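Local coordinates for protein tumor necrosis factor ligand superfamily member 9 (Mus musculus, PDB 6MKB) that acts as a membrane-anchored cytokine of the tumour necrosis factor family that binds the receptor TNFRSF9 (4-1BB) and induces proliferation of activated T cells, at residues B[9-18]-B[151-162]; B[63-74]-B[112-120]. All blocks are in the same frame, centred on the assembly; numbering follows the deposited sequence.

Contact 1: B[9-18]-B[151-162]; sequences VFAKLLAKNQ and LSYPNTTSFGLF. With NA (sodium ion), chain O; SO4 (sulfate ion), chain M.
Phe-10 to Ala-15 run antiparallel to Ser-158 to Phe-162, axes 4.5 Å apart at closest and 171° between directions, with pairs of backbone hydrogen bonds at Ala-11/Leu-161 and Leu-13/Phe-159. Ala-15 N closes this run on Thr-157 O. Between Leu-151 and Thr-157 the second segment loops out through a cis peptide before Pro-154, and Asn-155 O there binds the sodium ion; Gln-18 and Leu-151 form a two-bond bridge. Asn-17 holds this loop: its OD1 accepts Tyr-153 N at 3.0 Å, the donor tilted 28° from the amide carbonyl plane. On one face Phe-10 and Phe-162 meet rim to rim, CD1 of Phe-10 lying 3.5 Å from CD2 of Phe-162. Lys-12 stays extended, and its CE lies 3.7 Å from Ser-158 CB. On the other face Leu-13 and Phe-159 lie side by side, CD1 of the leucine 4.1 Å from CD2 of the phenylalanine. That second face is the inside of the TNF-type beta sandwich, where Phe-159 meets Trp-28 and packs on Leu-131 and Val-133. The Phe-10 face turns to the dimer interface, Phe-162 stacking on Phe-162 of the second subunit; strands 24-29 and 58-70 flank the pair within the sheet.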
loop_
_atom_site.group_PDB
_atom_site.type_symbol
_atom_site.label_atom_id
_atom_site.label_comp_id
_atom_site.label_asym_id
_atom_site.label_seq_id
_atom_site.Cartn_x
_atom_site.Cartn_y
_atom_site.Cartn_z
ATOM N N VAL B 9 -12.402 -10.211 9.495
ATOM C CA VAL B 9 -12.105 -11.002 8.305
ATOM C C VAL B 9 -10.877 -10.373 7.678
ATOM O O VAL B 9 -10.928 -9.220 7.247
ATOM C CB VAL B 9 -13.317 -11.104 7.353
ATOM C CG1 VAL B 9 -12.947 -11.831 6.062
ATOM C CG2 VAL B 9 -14.503 -11.785 8.040
ATOM N N PHE B 10 -9.735 -11.086 7.747
ATOM C CA PHE B 10 -8.428 -10.612 7.288
ATOM C C PHE B 10 -7.547 -11.762 6.841
ATOM O O PHE B 10 -7.562 -12.835 7.443
ATOM C CB PHE B 10 -7.717 -9.823 8.439
ATOM C CG PHE B 10 -6.323 -9.292 8.130
ATOM C CD1 PHE B 10 -6.151 -8.117 7.409
ATOM C CD2 PHE B 10 -5.189 -9.970 8.563
ATOM C CE1 PHE B 10 -4.872 -7.636 7.117
ATOM C CE2 PHE B 10 -3.914 -9.481 8.282
ATOM C CZ PHE B 10 -3.763 -8.318 7.562
ATOM N N ALA B 11 -6.737 -11.513 5.809
ATOM C CA ALA B 11 -5.740 -12.449 5.289
ATOM C C ALA B 11 -4.505 -11.695 4.809
ATOM O O ALA B 11 -4.630 -10.610 4.250
ATOM C CB ALA B 11 -6.322 -13.277 4.158
ATOM N N LYS B 12 -3.324 -12.261 5.046
ATOM C CA LYS B 12 -2.037 -11.749 4.569
ATOM C C LYS B 12 -1.164 -12.936 4.238
ATOM O O LYS B 12 -0.604 -13.561 5.141
ATOM C CB LYS B 12 -1.342 -10.791 5.566
ATOM C CG LYS B 12 -0.153 -10.066 4.927
ATOM C CD LYS B 12 0.669 -9.216 5.901
ATOM C CE LYS B 12 2.003 -8.913 5.260
ATOM N NZ LYS B 12 2.797 -7.934 6.031
ATOM N N LEU B 13 -1.120 -13.288 2.948
ATOM C CA LEU B 13 -0.343 -14.405 2.403
ATOM C C LEU B 13 1.034 -13.920 2.039
ATOM O O LEU B 13 1.179 -12.763 1.683
ATOM C CB LEU B 13 -1.042 -15.039 1.176
ATOM C CG LEU B 13 -2.502 -15.464 1.370
ATOM C CD1 LEU B 13 -3.078 -16.003 0.100
ATOM C CD2 LEU B 13 -2.659 -16.473 2.471
ATOM N N LEU B 14 2.045 -14.787 2.152
ATOM C CA LEU B 14 3.442 -14.457 1.844
ATOM C C LEU B 14 3.881 -15.328 0.694
ATOM O O LEU B 14 3.648 -16.532 0.706
ATOM C CB LEU B 14 4.356 -14.624 3.078
ATOM C CG LEU B 14 3.952 -13.886 4.375
ATOM C CD1 LEU B 14 4.967 -14.158 5.459
ATOM C CD2 LEU B 14 3.826 -12.373 4.164
ATOM N N ALA B 15 4.439 -14.704 -0.343
ATOM C CA ALA B 15 4.795 -15.387 -1.576
ATOM C C ALA B 15 5.900 -16.412 -1.387
ATOM O O ALA B 15 6.901 -16.139 -0.720
ATOM C CB ALA B 15 5.205 -14.366 -2.632
ATOM N N LYS B 16 5.723 -17.590 -2.002
ATOM C CA LYS B 16 6.761 -18.616 -2.045
ATOM C C LYS B 16 7.908 -18.057 -2.891
ATOM O O LYS B 16 7.684 -17.163 -3.717
ATOM C CB LYS B 16 6.216 -19.920 -2.616
ATOM C CG LYS B 16 5.415 -20.735 -1.613
ATOM C CD LYS B 16 5.183 -22.135 -2.138
ATOM C CE LYS B 16 4.232 -22.931 -1.280
ATOM N NZ LYS B 16 4.079 -24.330 -1.763
ATOM N N ASN B 17 9.136 -18.509 -2.641
ATOM C CA ASN B 17 10.302 -17.997 -3.348
ATOM C C ASN B 17 10.213 -18.197 -4.862
ATOM O O ASN B 17 9.613 -19.152 -5.353
ATOM C CB ASN B 17 11.591 -18.610 -2.792
ATOM C CG ASN B 17 12.061 -17.930 -1.527
ATOM O OD1 ASN B 17 11.338 -17.137 -0.900
ATOM N ND2 ASN B 17 13.285 -18.223 -1.119
ATOM N N GLN B 18 10.790 -17.241 -5.581
ATOM C CA GLN B 18 10.877 -17.172 -7.028
ATOM C C GLN B 18 12.291 -16.671 -7.352
ATOM O O GLN B 18 12.570 -15.477 -7.204
ATOM C CB GLN B 18 9.765 -16.238 -7.547
ATOM C CG GLN B 18 9.111 -16.674 -8.835
ATOM C CD GLN B 18 8.307 -17.933 -8.697
ATOM O OE1 GLN B 18 7.274 -17.970 -8.023
ATOM N NE2 GLN B 18 8.763 -18.987 -9.359
ATOM N N LEU B 151 12.127 -12.970 -6.017
ATOM C CA LEU B 151 11.179 -12.856 -4.919
ATOM C C LEU B 151 11.650 -13.834 -3.891
ATOM O O LEU B 151 11.584 -15.032 -4.146
ATOM C CB LEU B 151 9.707 -13.135 -5.336
ATOM C CG LEU B 151 9.083 -12.345 -6.484
ATOM C CD1 LEU B 151 7.590 -12.615 -6.537
ATOM C CD2 LEU B 151 9.327 -10.847 -6.343
ATOM N N SER B 152 12.221 -13.356 -2.785
ATOM C CA SER B 152 12.746 -14.261 -1.776
ATOM C C SER B 152 12.442 -13.839 -0.344
ATOM O O SER B 152 12.230 -12.674 -0.063
ATOM C CB SER B 152 14.258 -14.395 -1.935
ATOM O OG SER B 152 14.932 -13.160 -1.751
ATOM N N TYR B 153 12.467 -14.805 0.561
ATOM C CA TYR B 153 12.379 -14.605 1.996
ATOM C C TYR B 153 13.793 -14.145 2.461
ATOM O O TYR B 153 14.764 -14.643 1.891
ATOM C CB TYR B 153 11.944 -15.921 2.666
ATOM C CG TYR B 153 11.904 -15.825 4.172
ATOM C CD1 TYR B 153 10.765 -15.371 4.828
ATOM C CD2 TYR B 153 13.023 -16.138 4.944
ATOM C CE1 TYR B 153 10.739 -15.231 6.211
ATOM C CE2 TYR B 153 13.008 -15.996 6.326
ATOM C CZ TYR B 153 11.862 -15.541 6.955
ATOM O OH TYR B 153 11.820 -15.381 8.313
ATOM N N PRO B 154 13.985 -13.163 3.384
ATOM C CA PRO B 154 13.001 -12.491 4.255
ATOM C C PRO B 154 12.315 -11.247 3.679
ATOM O O PRO B 154 11.430 -10.724 4.346
ATOM C CB PRO B 154 13.838 -12.158 5.503
ATOM C CG PRO B 154 15.205 -11.882 4.966
ATOM C CD PRO B 154 15.369 -12.797 3.770
ATOM N N ASN B 155 12.665 -10.791 2.467
ATOM C CA ASN B 155 11.966 -9.654 1.848
ATOM C C ASN B 155 10.801 -10.222 1.049
ATOM O O ASN B 155 10.831 -10.266 -0.190
ATOM C CB ASN B 155 12.906 -8.828 0.962
ATOM C CG ASN B 155 14.083 -8.259 1.681
ATOM O OD1 ASN B 155 13.959 -7.724 2.784
ATOM N ND2 ASN B 155 15.250 -8.366 1.063
ATOM N N THR B 156 9.798 -10.718 1.775
ATOM C CA THR B 156 8.692 -11.440 1.188
ATOM C C THR B 156 7.548 -10.557 0.687
ATOM O O THR B 156 6.975 -9.769 1.430
ATOM C CB THR B 156 8.146 -12.473 2.167
ATOM O OG1 THR B 156 9.149 -12.760 3.135
ATOM C CG2 THR B 156 7.721 -13.742 1.474
ATOM N N THR B 157 7.192 -10.776 -0.580
ATOM C CA THR B 157 6.060 -10.207 -1.285
ATOM C C THR B 157 4.786 -10.754 -0.585
ATOM O O THR B 157 4.755 -11.904 -0.134
ATOM C CB THR B 157 6.207 -10.595 -2.774
ATOM O OG1 THR B 157 7.316 -9.872 -3.327
ATOM C CG2 THR B 157 4.922 -10.388 -3.610
ATOM N N SER B 158 3.784 -9.904 -0.437
ATOM C CA SER B 158 2.560 -10.286 0.243
ATOM C C SER B 158 1.317 -9.877 -0.545
ATOM O O SER B 158 1.340 -8.997 -1.413
ATOM C CB SER B 158 2.512 -9.679 1.640
ATOM O OG SER B 158 2.517 -8.257 1.572
ATOM N N PHE B 159 0.236 -10.577 -0.255
ATOM C CA PHE B 159 -1.066 -10.342 -0.823
ATOM C C PHE B 159 -2.081 -10.663 0.249
ATOM O O PHE B 159 -1.906 -11.623 1.006
ATOM C CB PHE B 159 -1.245 -11.182 -2.093
ATOM C CG PHE B 159 -2.624 -11.649 -2.488
ATOM C CD1 PHE B 159 -3.629 -10.730 -2.791
ATOM C CD2 PHE B 159 -2.880 -13.003 -2.695
ATOM C CE1 PHE B 159 -4.906 -11.166 -3.184
ATOM C CE2 PHE B 159 -4.135 -13.437 -3.138
ATOM C CZ PHE B 159 -5.144 -12.519 -3.368
ATOM N N GLY B 160 -3.104 -9.827 0.336
ATOM C CA GLY B 160 -4.190 -10.040 1.280
ATOM C C GLY B 160 -5.383 -9.136 1.071
ATOM O O GLY B 160 -5.470 -8.425 0.066
ATOM N N LEU B 161 -6.306 -9.172 2.031
ATOM C CA LEU B 161 -7.542 -8.386 2.047
ATOM C C LEU B 161 -8.163 -8.415 3.413
ATOM O O LEU B 161 -7.753 -9.199 4.280
ATOM C CB LEU B 161 -8.605 -8.830 0.986
ATOM C CG LEU B 161 -8.822 -10.335 0.652
ATOM C CD1 LEU B 161 -9.175 -11.148 1.844
ATOM C CD2 LEU B 161 -9.934 -10.498 -0.307
ATOM N N PHE B 162 -9.136 -7.527 3.609
ATOM C CA PHE B 162 -9.933 -7.456 4.807
ATOM C C PHE B 162 -11.314 -6.910 4.503
ATOM O O PHE B 162 -11.453 -6.019 3.679
ATOM C CB PHE B 162 -9.266 -6.673 5.935
ATOM C CG PHE B 162 -8.587 -5.361 5.692
ATOM C CD1 PHE B 162 -9.302 -4.171 5.765
ATOM C CD2 PHE B 162 -7.192 -5.286 5.592
ATOM C CE1 PHE B 162 -8.635 -2.929 5.679
ATOM C CE2 PHE B 162 -6.531 -4.048 5.504
ATOM C CZ PHE B 162 -7.250 -2.880 5.570
HETATM NA NA NA O . 12.197 -10.303 -2.368
HETATM S S SO4 M . 9.768 -21.625 -1.189
HETATM O O1 SO4 M . 9.324 -21.309 -2.572
HETATM O O2 SO4 M . 9.051 -22.853 -0.745
HETATM O O3 SO4 M . 11.231 -21.904 -1.206
HETATM O O4 SO4 M . 9.488 -20.479 -0.282
#

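Contact 2: B[63-74]-B[112-120]; sequences FLELKLSPTFTN and NKLVDRSWS. With NA (sodium ion), chain O; SO4 (sulfate ion), chain N.
Phe-63 and Ser-120 begin an antiparallel pairing that runs to Leu-68 and Val-115, with two backbone hydrogen bonds at each of Leu-64/Trp-119, Leu-66/Arg-117 and Leu-68/Val-115. Leu-64 lies alongside the Trp-119 indole, its CD1 3.7 Å from Trp-119 CE3; the two side chains point the same way, into the sandwich interior. Glu-65, on the other face, reaches out with CG anti to N (chi1 -174°) and an extended chain. This sets its OE1 2.7 Å from Asp-116 OD1; the side chains cross, and their carboxylates lie nearly coplanar, planes 14° apart. Ser-118 OG lies beside the same glutamate, 3.4 Å from its CD. Leu-66 returns to the interior, packing on Val-103 and Leu-85. Lys-67 runs alongside Asp-116, but its NZ stops 4.5 Å from OD2, too far for a salt bridge. Lys-67 O binds the sodium ion at 2.8 Å. Leu-68 meets Val-115 CB to CB at 4.0 Å. Ser-69 gives OG to the same sodium ion at 2.7 Å, Asn-155 O being the third protein ligand, while Leu-114 CD1 rests against that hydroxyl. Pro-70 packs its ring on the backbone of Lys-113, and at the end of the type I turn Thr-71 to Asn-74 the amide of Asn-74, whose ND2 donates to Asp-148 O, stacks against that of Asn-112. The close acid pair suggests that one of the two acids is probably protonated, with Lys-67 nearby perhaps easing the remaining negative charge.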
loop_
_atom_site.group_PDB
_atom_site.type_symbol
_atom_site.label_atom_id
_atom_site.label_comp_id
_atom_site.label_asym_id
_atom_site.label_seq_id
_atom_site.Cartn_x
_atom_site.Cartn_y
_atom_site.Cartn_z
ATOM N N PHE B 63 -4.972 -5.697 -0.896
ATOM C CA PHE B 63 -3.628 -5.131 -0.952
ATOM C C PHE B 63 -2.636 -6.119 -1.542
ATOM O O PHE B 63 -2.784 -7.337 -1.415
ATOM C CB PHE B 63 -3.159 -4.640 0.435
ATOM C CG PHE B 63 -3.054 -5.693 1.515
ATOM C CD1 PHE B 63 -1.875 -6.424 1.692
ATOM C CD2 PHE B 63 -4.112 -5.928 2.388
ATOM C CE1 PHE B 63 -1.785 -7.418 2.675
ATOM C CE2 PHE B 63 -4.009 -6.904 3.389
ATOM C CZ PHE B 63 -2.848 -7.636 3.528
ATOM N N LEU B 64 -1.613 -5.545 -2.192
ATOM C CA LEU B 64 -0.456 -6.179 -2.805
ATOM C C LEU B 64 0.771 -5.429 -2.384
ATOM O O LEU B 64 0.768 -4.194 -2.395
ATOM C CB LEU B 64 -0.538 -6.179 -4.329
ATOM C CG LEU B 64 -1.640 -7.000 -4.995
ATOM C CD1 LEU B 64 -1.746 -6.640 -6.509
ATOM C CD2 LEU B 64 -1.393 -8.504 -4.826
ATOM N N GLU B 65 1.832 -6.165 -2.029
ATOM C CA GLU B 65 3.110 -5.557 -1.707
ATOM C C GLU B 65 4.225 -6.341 -2.388
ATOM O O GLU B 65 4.455 -7.492 -2.043
ATOM C CB GLU B 65 3.328 -5.466 -0.205
ATOM C CG GLU B 65 4.604 -4.705 0.113
ATOM C CD GLU B 65 4.769 -4.306 1.559
ATOM O OE1 GLU B 65 5.825 -3.713 1.874
ATOM O OE2 GLU B 65 3.859 -4.585 2.374
ATOM N N LEU B 66 4.837 -5.739 -3.410
ATOM C CA LEU B 66 5.918 -6.318 -4.177
ATOM C C LEU B 66 7.242 -5.966 -3.550
ATOM O O LEU B 66 7.529 -4.785 -3.326
ATOM C CB LEU B 66 5.891 -5.829 -5.633
ATOM C CG LEU B 66 7.012 -6.338 -6.577
ATOM C CD1 LEU B 66 6.970 -7.869 -6.730
ATOM C CD2 LEU B 66 6.892 -5.696 -7.957
ATOM N N LYS B 67 8.045 -6.998 -3.265
ATOM C CA LYS B 67 9.394 -6.823 -2.744
ATOM C C LYS B 67 10.339 -7.514 -3.719
ATOM O O LYS B 67 10.385 -8.740 -3.760
ATOM C CB LYS B 67 9.533 -7.307 -1.296
ATOM C CG LYS B 67 8.727 -6.465 -0.313
ATOM C CD LYS B 67 9.184 -6.735 1.103
ATOM C CE LYS B 67 8.309 -6.058 2.121
ATOM N NZ LYS B 67 8.645 -6.494 3.497
ATOM N N LEU B 68 10.971 -6.719 -4.598
ATOM C CA LEU B 68 11.918 -7.197 -5.602
ATOM C C LEU B 68 13.295 -7.123 -5.063
ATOM O O LEU B 68 13.778 -6.019 -4.800
ATOM C CB LEU B 68 11.866 -6.337 -6.880
ATOM C CG LEU B 68 10.897 -6.618 -7.971
ATOM C CD1 LEU B 68 11.243 -5.734 -9.143
ATOM C CD2 LEU B 68 10.930 -8.076 -8.390
ATOM N N SER B 69 13.953 -8.261 -4.941
ATOM C CA SER B 69 15.320 -8.328 -4.436
ATOM C C SER B 69 16.311 -8.467 -5.582
ATOM O O SER B 69 16.154 -9.382 -6.398
ATOM C CB SER B 69 15.470 -9.488 -3.465
ATOM O OG SER B 69 14.682 -9.276 -2.306
ATOM N N PRO B 70 17.357 -7.598 -5.645
ATOM C CA PRO B 70 18.374 -7.749 -6.707
ATOM C C PRO B 70 19.246 -8.953 -6.445
ATOM O O PRO B 70 19.525 -9.254 -5.282
ATOM C CB PRO B 70 19.175 -6.443 -6.631
ATOM C CG PRO B 70 19.013 -5.967 -5.233
ATOM C CD PRO B 70 17.677 -6.463 -4.741
ATOM N N THR B 71 19.656 -9.662 -7.507
ATOM C CA THR B 71 20.508 -10.850 -7.367
ATOM C C THR B 71 21.989 -10.503 -7.580
ATOM O O THR B 71 22.316 -9.367 -7.951
ATOM C CB THR B 71 20.077 -11.944 -8.332
ATOM O OG1 THR B 71 20.297 -11.489 -9.662
ATOM C CG2 THR B 71 18.649 -12.401 -8.114
ATOM N N PHE B 72 22.872 -11.489 -7.382
ATOM C CA PHE B 72 24.316 -11.354 -7.586
ATOM C C PHE B 72 24.646 -10.765 -8.969
ATOM O O PHE B 72 25.535 -9.910 -9.056
ATOM C CB PHE B 72 25.015 -12.719 -7.422
ATOM C CG PHE B 72 26.518 -12.644 -7.532
ATOM C CD1 PHE B 72 27.300 -12.306 -6.427
ATOM C CD2 PHE B 72 27.157 -12.889 -8.742
ATOM C CE1 PHE B 72 28.687 -12.210 -6.534
ATOM C CE2 PHE B 72 28.535 -12.753 -8.854
ATOM C CZ PHE B 72 29.291 -12.421 -7.746
ATOM N N THR B 73 23.957 -11.229 -10.043
ATOM C CA THR B 73 24.213 -10.806 -11.429
ATOM C C THR B 73 23.713 -9.389 -11.727
ATOM O O THR B 73 24.031 -8.855 -12.805
ATOM C CB THR B 73 23.579 -11.798 -12.415
ATOM O OG1 THR B 73 22.184 -11.930 -12.128
ATOM C CG2 THR B 73 24.266 -13.161 -12.408
ATOM N N ASN B 74 22.910 -8.793 -10.807
ATOM C CA ASN B 74 22.350 -7.455 -10.992
ATOM C C ASN B 74 23.411 -6.370 -10.765
ATOM O O ASN B 74 23.911 -6.242 -9.653
ATOM C CB ASN B 74 21.163 -7.235 -10.047
ATOM C CG ASN B 74 20.278 -6.055 -10.406
ATOM O OD1 ASN B 74 20.706 -5.037 -10.958
ATOM N ND2 ASN B 74 19.006 -6.163 -10.098
ATOM N N ASN B 112 20.807 -0.783 -7.786
ATOM C CA ASN B 112 21.106 -2.174 -7.397
ATOM C C ASN B 112 20.622 -2.337 -5.958
ATOM O O ASN B 112 21.414 -2.535 -5.047
ATOM C CB ASN B 112 22.618 -2.411 -7.517
ATOM C CG ASN B 112 23.083 -3.845 -7.443
ATOM O OD1 ASN B 112 24.233 -4.135 -7.794
ATOM N ND2 ASN B 112 22.244 -4.775 -6.971
ATOM N N LYS B 113 19.338 -2.172 -5.745
ATOM C CA LYS B 113 18.781 -2.097 -4.415
ATOM C C LYS B 113 17.383 -2.735 -4.401
ATOM O O LYS B 113 16.778 -2.897 -5.458
ATOM C CB LYS B 113 18.739 -0.587 -4.044
ATOM C CG LYS B 113 18.610 -0.252 -2.568
ATOM C CD LYS B 113 17.892 1.088 -2.353
ATOM C CE LYS B 113 18.817 2.284 -2.325
ATOM N NZ LYS B 113 18.066 3.567 -2.474
ATOM N N LEU B 114 16.904 -3.152 -3.216
ATOM C CA LEU B 114 15.582 -3.753 -3.020
ATOM C C LEU B 114 14.518 -2.753 -3.414
ATOM O O LEU B 114 14.632 -1.562 -3.105
ATOM C CB LEU B 114 15.385 -4.216 -1.536
ATOM C CG LEU B 114 13.935 -4.575 -1.060
ATOM C CD1 LEU B 114 13.479 -5.958 -1.559
ATOM C CD2 LEU B 114 13.802 -4.443 0.471
ATOM N N VAL B 115 13.507 -3.230 -4.132
ATOM C CA VAL B 115 12.385 -2.397 -4.548
ATOM C C VAL B 115 11.189 -2.867 -3.722
ATOM O O VAL B 115 10.822 -4.036 -3.790
ATOM C CB VAL B 115 12.128 -2.445 -6.087
ATOM C CG1 VAL B 115 10.855 -1.700 -6.439
ATOM C CG2 VAL B 115 13.304 -1.881 -6.886
ATOM N N ASP B 116 10.634 -1.979 -2.903
ATOM C CA ASP B 116 9.511 -2.328 -2.046
ATOM C C ASP B 116 8.353 -1.389 -2.336
ATOM O O ASP B 116 8.345 -0.268 -1.859
ATOM C CB ASP B 116 9.927 -2.321 -0.553
ATOM C CG ASP B 116 8.822 -2.580 0.467
ATOM O OD1 ASP B 116 7.690 -2.908 0.054
ATOM O OD2 ASP B 116 9.086 -2.448 1.679
ATOM N N ARG B 117 7.365 -1.865 -3.105
ATOM C CA ARG B 117 6.173 -1.102 -3.503
ATOM C C ARG B 117 4.892 -1.771 -3.001
ATOM O O ARG B 117 4.775 -2.990 -3.050
ATOM C CB ARG B 117 6.095 -0.952 -5.032
ATOM C CG ARG B 117 7.262 -0.245 -5.638
ATOM C CD ARG B 117 7.125 1.267 -5.700
ATOM N NE ARG B 117 7.868 1.785 -6.857
ATOM C CZ ARG B 117 9.148 2.165 -6.827
ATOM N NH1 ARG B 117 9.833 2.136 -5.686
ATOM N NH2 ARG B 117 9.740 2.605 -7.929
ATOM N N SER B 118 3.937 -0.964 -2.548
ATOM C CA SER B 118 2.629 -1.406 -2.082
ATOM C C SER B 118 1.538 -0.853 -2.996
ATOM O O SER B 118 1.743 0.160 -3.662
ATOM C CB SER B 118 2.384 -0.972 -0.645
ATOM O OG SER B 118 3.362 -1.518 0.219
ATOM N N TRP B 119 0.386 -1.526 -3.020
ATOM C CA TRP B 119 -0.795 -1.194 -3.800
ATOM C C TRP B 119 -2.039 -1.582 -3.013
ATOM O O TRP B 119 -2.025 -2.578 -2.282
ATOM C CB TRP B 119 -0.741 -1.951 -5.142
ATOM C CG TRP B 119 -1.971 -1.880 -6.013
ATOM C CD1 TRP B 119 -2.152 -1.085 -7.103
ATOM C CD2 TRP B 119 -3.131 -2.733 -5.943
ATOM N NE1 TRP B 119 -3.354 -1.377 -7.710
ATOM C CE2 TRP B 119 -3.969 -2.389 -7.027
ATOM C CE3 TRP B 119 -3.534 -3.778 -5.077
ATOM C CZ2 TRP B 119 -5.191 -3.014 -7.250
ATOM C CZ3 TRP B 119 -4.748 -4.406 -5.303
ATOM C CH2 TRP B 119 -5.565 -4.022 -6.369
ATOM N N SER B 120 -3.132 -0.838 -3.196
ATOM C CA SER B 120 -4.401 -1.201 -2.555
ATOM C C SER B 120 -5.570 -0.692 -3.351
ATOM O O SER B 120 -5.449 0.284 -4.092
ATOM C CB SER B 120 -4.490 -0.709 -1.109
ATOM O OG SER B 120 -4.442 0.704 -1.004
HETATM NA NA NA O . 12.197 -10.303 -2.368
HETATM S S SO4 N . 24.046 1.260 -7.363
HETATM O O1 SO4 N . 22.745 0.931 -6.733
HETATM O O2 SO4 N . 24.324 0.350 -8.500
HETATM O O3 SO4 N . 25.138 1.129 -6.367
HETATM O O4 SO4 N . 23.979 2.656 -7.859
#

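Overall arrangement
The centres of contacts 1 and 2 lie about 12 Å apart in one antiparallel sheet of the TNF homology domain. Its strands run side by side in the order 10-15, 149-166, 58-70, 115-125, so the inner two join the contacts: Gly-160 O and Ser-158 O probably accept hydrogen bonds from Phe-63 N and Glu-65 N. Along the chain, contact 2 is nested within the loop that contact 1 closes, bringing the N-terminal strand beside the last one. The sodium ion bridges both contacts at one end of the sheet. Both also touch the second subunit, making this sheet part of the surface through which the ligand forms its unusual dimer.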